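Local coordinates for protein ectoine hydroxylase (Sphingopyxis alaskensis, PDB 4MHR) that catalyses the iron- and 2-oxoglutarate-dependent hydroxylation of L-ectoine to 5-hydroxyectoine, a compatible solute that protects cells under osmotic stress, at residues V66-K71 with S107-R112; A117-V122 with M172-A177. All blocks are in the same frame, centred on the assembly; numbering follows the deposited sequence.

Contact 1: residues V66-K71 with S107-R112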
loop_
_atom_site.group_PDB
_atom_site.type_symbol
_atom_site.label_atom_id
_atom_site.label_comp_id
_atom_site.label_asym_id
_atom_site.label_seq_id
_atom_site.Cartn_x
_atom_site.Cartn_y
_atom_site.Cartn_z
ATOM N N VAL A 66 2.238 -8.763 -17.757
ATOM C CA VAL A 66 1.793 -9.506 -16.546
ATOM C C VAL A 66 2.587 -10.786 -16.354
ATOM O O VAL A 66 3.067 -11.056 -15.260
ATOM C CB VAL A 66 0.253 -9.777 -16.556
ATOM C CG1 VAL A 66 -0.196 -10.708 -15.424
ATOM C CG2 VAL A 66 -0.529 -8.489 -16.481
ATOM N N ALA A 67 2.692 -11.608 -17.407
ATOM C CA ALA A 67 3.451 -12.889 -17.327
ATOM C C ALA A 67 4.912 -12.609 -16.940
ATOM O O ALA A 67 5.516 -13.271 -16.095
ATOM C CB ALA A 67 3.351 -13.655 -18.661
ATOM N N PHE A 68 5.456 -11.535 -17.474
ATOM C CA PHE A 68 6.807 -11.134 -17.133
ATOM C C PHE A 68 6.985 -10.701 -15.699
ATOM O O PHE A 68 8.000 -11.011 -15.066
ATOM C CB PHE A 68 7.161 -9.955 -18.027
ATOM C CG PHE A 68 8.530 -9.364 -17.787
ATOM C CD1 PHE A 68 9.685 -10.085 -18.102
ATOM C CD2 PHE A 68 8.673 -8.024 -17.435
ATOM C CE1 PHE A 68 10.954 -9.513 -17.970
ATOM C CE2 PHE A 68 9.943 -7.434 -17.323
ATOM C CZ PHE A 68 11.080 -8.188 -17.582
ATOM N N LEU A 69 6.039 -9.920 -15.174
ATOM C CA LEU A 69 6.079 -9.579 -13.739
ATOM C C LEU A 69 5.916 -10.843 -12.894
ATOM O O LEU A 69 6.558 -10.975 -11.863
ATOM C CB LEU A 69 4.970 -8.578 -13.374
ATOM C CG LEU A 69 5.033 -7.184 -14.041
ATOM C CD1 LEU A 69 3.756 -6.441 -13.663
ATOM C CD2 LEU A 69 6.274 -6.450 -13.560
ATOM N N GLN A 70 5.017 -11.749 -13.286
ATOM C CA GLN A 70 4.837 -13.013 -12.524
ATOM C C GLN A 70 6.150 -13.848 -12.434
ATOM O O GLN A 70 6.539 -14.310 -11.372
ATOM C CB GLN A 70 3.726 -13.846 -13.105
ATOM C CG GLN A 70 2.354 -13.223 -12.885
ATOM C CD GLN A 70 1.262 -13.978 -13.587
ATOM O OE1 GLN A 70 1.369 -14.262 -14.767
ATOM N NE2 GLN A 70 0.197 -14.275 -12.886
ATOM N N LYS A 71 6.823 -13.983 -13.564
ATOM C CA LYS A 71 8.122 -14.700 -13.673
ATOM C C LYS A 71 9.186 -14.054 -12.821
ATOM O O LYS A 71 9.799 -14.748 -11.987
ATOM C CB LYS A 71 8.589 -14.746 -15.142
ATOM C CG LYS A 71 9.807 -15.654 -15.412
ATOM C CD LYS A 71 10.943 -14.941 -16.186
ATOM C CE LYS A 71 11.525 -13.763 -15.379
ATOM N NZ LYS A 71 12.712 -13.064 -15.950
ATOM N N SER A 107 15.487 -5.229 -7.296
ATOM C CA SER A 107 15.043 -5.931 -8.491
ATOM C C SER A 107 14.832 -4.874 -9.602
ATOM O O SER A 107 14.040 -3.947 -9.412
ATOM C CB SER A 107 13.701 -6.637 -8.245
ATOM O OG SER A 107 13.139 -7.092 -9.478
ATOM N N PRO A 108 15.585 -4.978 -10.716
ATOM C CA PRO A 108 15.460 -4.075 -11.836
ATOM C C PRO A 108 14.052 -4.077 -12.447
ATOM O O PRO A 108 13.585 -3.042 -12.895
ATOM C CB PRO A 108 16.511 -4.614 -12.850
ATOM C CG PRO A 108 17.588 -5.189 -11.988
ATOM C CD PRO A 108 16.860 -5.733 -10.757
ATOM N N VAL A 109 13.406 -5.227 -12.517
ATOM C CA VAL A 109 12.024 -5.295 -12.994
ATOM C C VAL A 109 11.066 -4.492 -12.073
ATOM O O VAL A 109 10.244 -3.719 -12.569
ATOM C CB VAL A 109 11.566 -6.757 -13.036
ATOM C CG1 VAL A 109 10.091 -6.878 -13.370
ATOM C CG2 VAL A 109 12.395 -7.573 -14.046
ATOM N N MET A 110 11.171 -4.706 -10.751
ATOM C CA MET A 110 10.326 -4.002 -9.766
ATOM C C MET A 110 10.661 -2.533 -9.653
ATOM O O MET A 110 9.747 -1.721 -9.479
ATOM C CB MET A 110 10.329 -4.664 -8.408
ATOM C CG MET A 110 9.907 -6.112 -8.466
ATOM S SD MET A 110 8.285 -6.425 -9.234
ATOM C CE MET A 110 8.232 -8.199 -9.344
ATOM N N ALA A 111 11.929 -2.161 -9.865
ATOM C CA ALA A 111 12.271 -0.720 -10.011
ATOM C C ALA A 111 11.568 -0.110 -11.213
ATOM O O ALA A 111 11.013 1.003 -11.148
ATOM C CB ALA A 111 13.789 -0.486 -10.142
ATOM N N ARG A 112 11.596 -0.837 -12.325
ATOM C CA ARG A 112 10.984 -0.382 -13.548
ATOM C C ARG A 112 9.443 -0.345 -13.430
ATOM O O ARG A 112 8.820 0.555 -13.974
ATOM C CB ARG A 112 11.394 -1.294 -14.705
ATOM C CG ARG A 112 10.902 -0.902 -16.088
ATOM C CD ARG A 112 11.140 0.569 -16.484
ATOM N NE ARG A 112 10.478 0.793 -17.781
ATOM C CZ ARG A 112 9.177 1.013 -17.958
ATOM N NH1 ARG A 112 8.327 1.071 -16.904
ATOM N NH2 ARG A 112 8.693 1.183 -19.179
#
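In the helical layer outside the large antiparallel sheet of this cupin-fold dioxygenase, F68 and L69 of helix 63-78 meet V109 in the first turn of helix 108-115. The two short helical segments approach to 10.6 Å between axes, their directions 134° apart, and no hydrogen bond joins them; the side chains that meet are apolar. V109 faces the other helix and uses both methyls. CG1 lies 3.8 Å from L69 CD2 and also near F68 CE2. CG2 goes to the F68 ring, 3.8 Å from CZ, meeting it obliquely. F68 reaches there because its CG is anti to the backbone N (chi1 178°), which swings the ring out against the valine. An alanine in place of the valine would lack both methyls and would probably leave a gap beside L69 CD2, with the F68 ring freer to shift. V109 also touches A72 and M110 touches A73, one turn further along helix 63-78. Helix 108-115 is N-capped by S107, whose OG accepts a weak bond from M110 N (3.3 Å). The M110 chain, bent at chi2 (-56°), brings its terminal CE to 4.1 Å from L69 O.

Contact 2: residues A117-V122 with M172-A177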
loop_
_atom_site.group_PDB
_atom_site.type_symbol
_atom_site.label_atom_id
_atom_site.label_comp_id
_atom_site.label_asym_id
_atom_site.label_seq_id
_atom_site.Cartn_x
_atom_site.Cartn_y
_atom_site.Cartn_z
ATOM N N ALA A 117 5.013 4.986 -15.865
ATOM C CA ALA A 117 4.072 6.086 -15.962
ATOM C C ALA A 117 2.617 5.687 -15.619
ATOM O O ALA A 117 1.877 6.470 -15.039
ATOM C CB ALA A 117 4.111 6.646 -17.368
ATOM N N ARG A 118 2.221 4.470 -15.946
ATOM C CA ARG A 118 0.873 4.052 -15.679
ATOM C C ARG A 118 0.635 4.004 -14.165
ATOM O O ARG A 118 -0.509 4.079 -13.783
ATOM C CB ARG A 118 0.564 2.681 -16.283
ATOM C CG ARG A 118 0.423 2.675 -17.788
ATOM C CD ARG A 118 0.515 1.254 -18.352
ATOM N NE ARG A 118 1.896 0.814 -18.359
ATOM C CZ ARG A 118 2.342 -0.279 -18.981
ATOM N NH1 ARG A 118 1.506 -1.083 -19.658
ATOM N NH2 ARG A 118 3.624 -0.542 -18.925
ATOM N N LEU A 119 1.698 3.845 -13.349
ATOM C CA LEU A 119 1.599 3.909 -11.906
ATOM C C LEU A 119 2.011 5.285 -11.398
ATOM O O LEU A 119 1.213 6.024 -10.735
ATOM C CB LEU A 119 2.388 2.765 -11.241
ATOM C CG LEU A 119 1.996 1.370 -11.705
ATOM C CD1 LEU A 119 2.707 0.327 -10.879
ATOM C CD2 LEU A 119 0.449 1.144 -11.623
ATOM N N ALA A 120 3.247 5.662 -11.701
ATOM C CA ALA A 120 3.831 6.857 -11.080
ATOM C C ALA A 120 3.137 8.200 -11.414
ATOM O O ALA A 120 3.151 9.090 -10.551
ATOM C CB ALA A 120 5.334 6.964 -11.347
ATOM N N ASP A 121 2.641 8.390 -12.647
ATOM C CA ASP A 121 1.872 9.591 -12.998
ATOM C C ASP A 121 0.528 9.673 -12.278
ATOM O O ASP A 121 0.059 10.762 -11.979
ATOM C CB ASP A 121 1.606 9.738 -14.502
ATOM C CG ASP A 121 2.859 10.252 -15.242
ATOM O OD1 ASP A 121 3.760 10.642 -14.553
ATOM O OD2 ASP A 121 2.933 10.198 -16.453
ATOM N N VAL A 122 -0.026 8.537 -11.954
ATOM C CA VAL A 122 -1.273 8.528 -11.146
ATOM C C VAL A 122 -0.939 8.946 -9.731
ATOM O O VAL A 122 -1.635 9.799 -9.126
ATOM C CB VAL A 122 -1.961 7.157 -11.222
ATOM C CG1 VAL A 122 -3.122 7.071 -10.303
ATOM C CG2 VAL A 122 -2.500 6.822 -12.628
ATOM N N MET A 172 0.029 1.266 -3.798
ATOM C CA MET A 172 -0.499 0.459 -4.897
ATOM C C MET A 172 -0.171 -1.045 -4.786
ATOM O O MET A 172 1.001 -1.422 -4.598
ATOM C CB MET A 172 0.048 0.950 -6.186
ATOM C CG MET A 172 -0.049 2.405 -6.348
ATOM S SD MET A 172 0.018 2.838 -8.082
ATOM C CE MET A 172 0.251 4.565 -7.870
ATOM N N SER A 173 -1.205 -1.902 -4.874
ATOM C CA SER A 173 -1.052 -3.355 -4.843
ATOM C C SER A 173 -1.251 -3.869 -6.259
ATOM O O SER A 173 -2.338 -3.733 -6.814
ATOM C CB SER A 173 -2.023 -3.990 -3.839
ATOM O OG SER A 173 -1.823 -5.412 -3.845
ATOM N N VAL A 174 -0.188 -4.346 -6.913
ATOM C CA VAL A 174 -0.307 -4.951 -8.254
ATOM C C VAL A 174 -0.465 -6.454 -8.058
ATOM O O VAL A 174 0.461 -7.122 -7.555
ATOM C CB VAL A 174 0.985 -4.720 -9.036
ATOM C CG1 VAL A 174 0.939 -5.307 -10.420
ATOM C CG2 VAL A 174 1.354 -3.291 -9.024
ATOM N N LEU A 175 -1.634 -6.972 -8.390
ATOM C CA LEU A 175 -1.941 -8.402 -8.157
ATOM C C LEU A 175 -1.158 -9.305 -9.125
ATOM O O LEU A 175 -1.073 -9.031 -10.308
ATOM C CB LEU A 175 -3.416 -8.702 -8.282
ATOM C CG LEU A 175 -4.347 -7.831 -7.468
ATOM C CD1 LEU A 175 -5.752 -8.374 -7.684
ATOM C CD2 LEU A 175 -4.001 -7.793 -6.000
ATOM N N LEU A 176 -0.480 -10.295 -8.574
ATOM C CA LEU A 176 0.359 -11.227 -9.370
ATOM C C LEU A 176 -0.197 -12.631 -9.368
ATOM O O LEU A 176 0.216 -13.457 -10.148
ATOM C CB LEU A 176 1.763 -11.257 -8.851
ATOM C CG LEU A 176 2.528 -9.916 -8.935
ATOM C CD1 LEU A 176 3.809 -9.984 -8.153
ATOM C CD2 LEU A 176 2.846 -9.577 -10.354
ATOM N N ALA A 177 -1.161 -12.877 -8.505
ATOM C CA ALA A 177 -1.955 -14.084 -8.498
ATOM C C ALA A 177 -3.340 -13.548 -8.310
ATOM O O ALA A 177 -3.524 -12.546 -7.535
ATOM C CB ALA A 177 -1.599 -14.940 -7.315
#
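The carbonyl oxygen of L119 has two neighbours: V122 N, which gives it a weak hydrogen bond (3.1 Å), and M172 CE, whose methyl sits 3.4 Å from it. The bond spans three residues rather than the four of D121 N to A117 O, in the first turns of helix 117-127. The methyl makes a van der Waals contact that brings the end of a methionine from strand 169-175 up against the helix backbone. M172 gets that far because its chain runs extended beyond CG (chi2 -158°, chi3 -168°), passing L119 in the opposite direction to the leucine's own side chain. The sulfur therefore lies alongside the leucine, with SD 3.9 Å from L119 CB and equally far from CD2. The other methyl of the leucine turns to the next residue of the strand on the helix side, CD1 standing 4.3 Å from V174 CG2, a looser touch. All three residues are buried, and no hydrogen bond crosses between the segments. Neighbouring strands close round the same core: L119 and M172 both rest on V244 and Y271, L119 also on L269, and M172 and V122 also on L246. The charged side chains leave this core: D121 pairs with R124 and R305, R118 with E65 and D116. Between M172 and V174, S173 points to the other side of the strand, where its OG bonds N266 ND2. A helix seated through a leucine on alternate residues of an inner strand in this way covers the outer face of the major sheet of a cupin, or double-stranded beta-helix, fold.

How the contacts relate
Both segments of contact 1 precede those of contact 2 in the chain, and the contact centres lie 12 Å apart on one side of the molecule. They touch directly: Q70 NE2 makes a probable hydrogen bond to L176 O (2.9 Å), and L69 CB packs 3.8 Å from L176 CD2, so helix 63-78 lies against segment 172-177, whose M172 and V174 meet helix 117-127. The consecutive helices 108-115 and 117-127 are also tied by D116, whose carboxylate takes salt bridges from R112 and R118. Contact 1 lies away from the iron, 2-oxoglutarate and ectoine sites. Contact 2 lies nearer, the M172 side chain being about 10 Å from those of iron ligand D154 and of W158, which helps to stabilise bound ectoine.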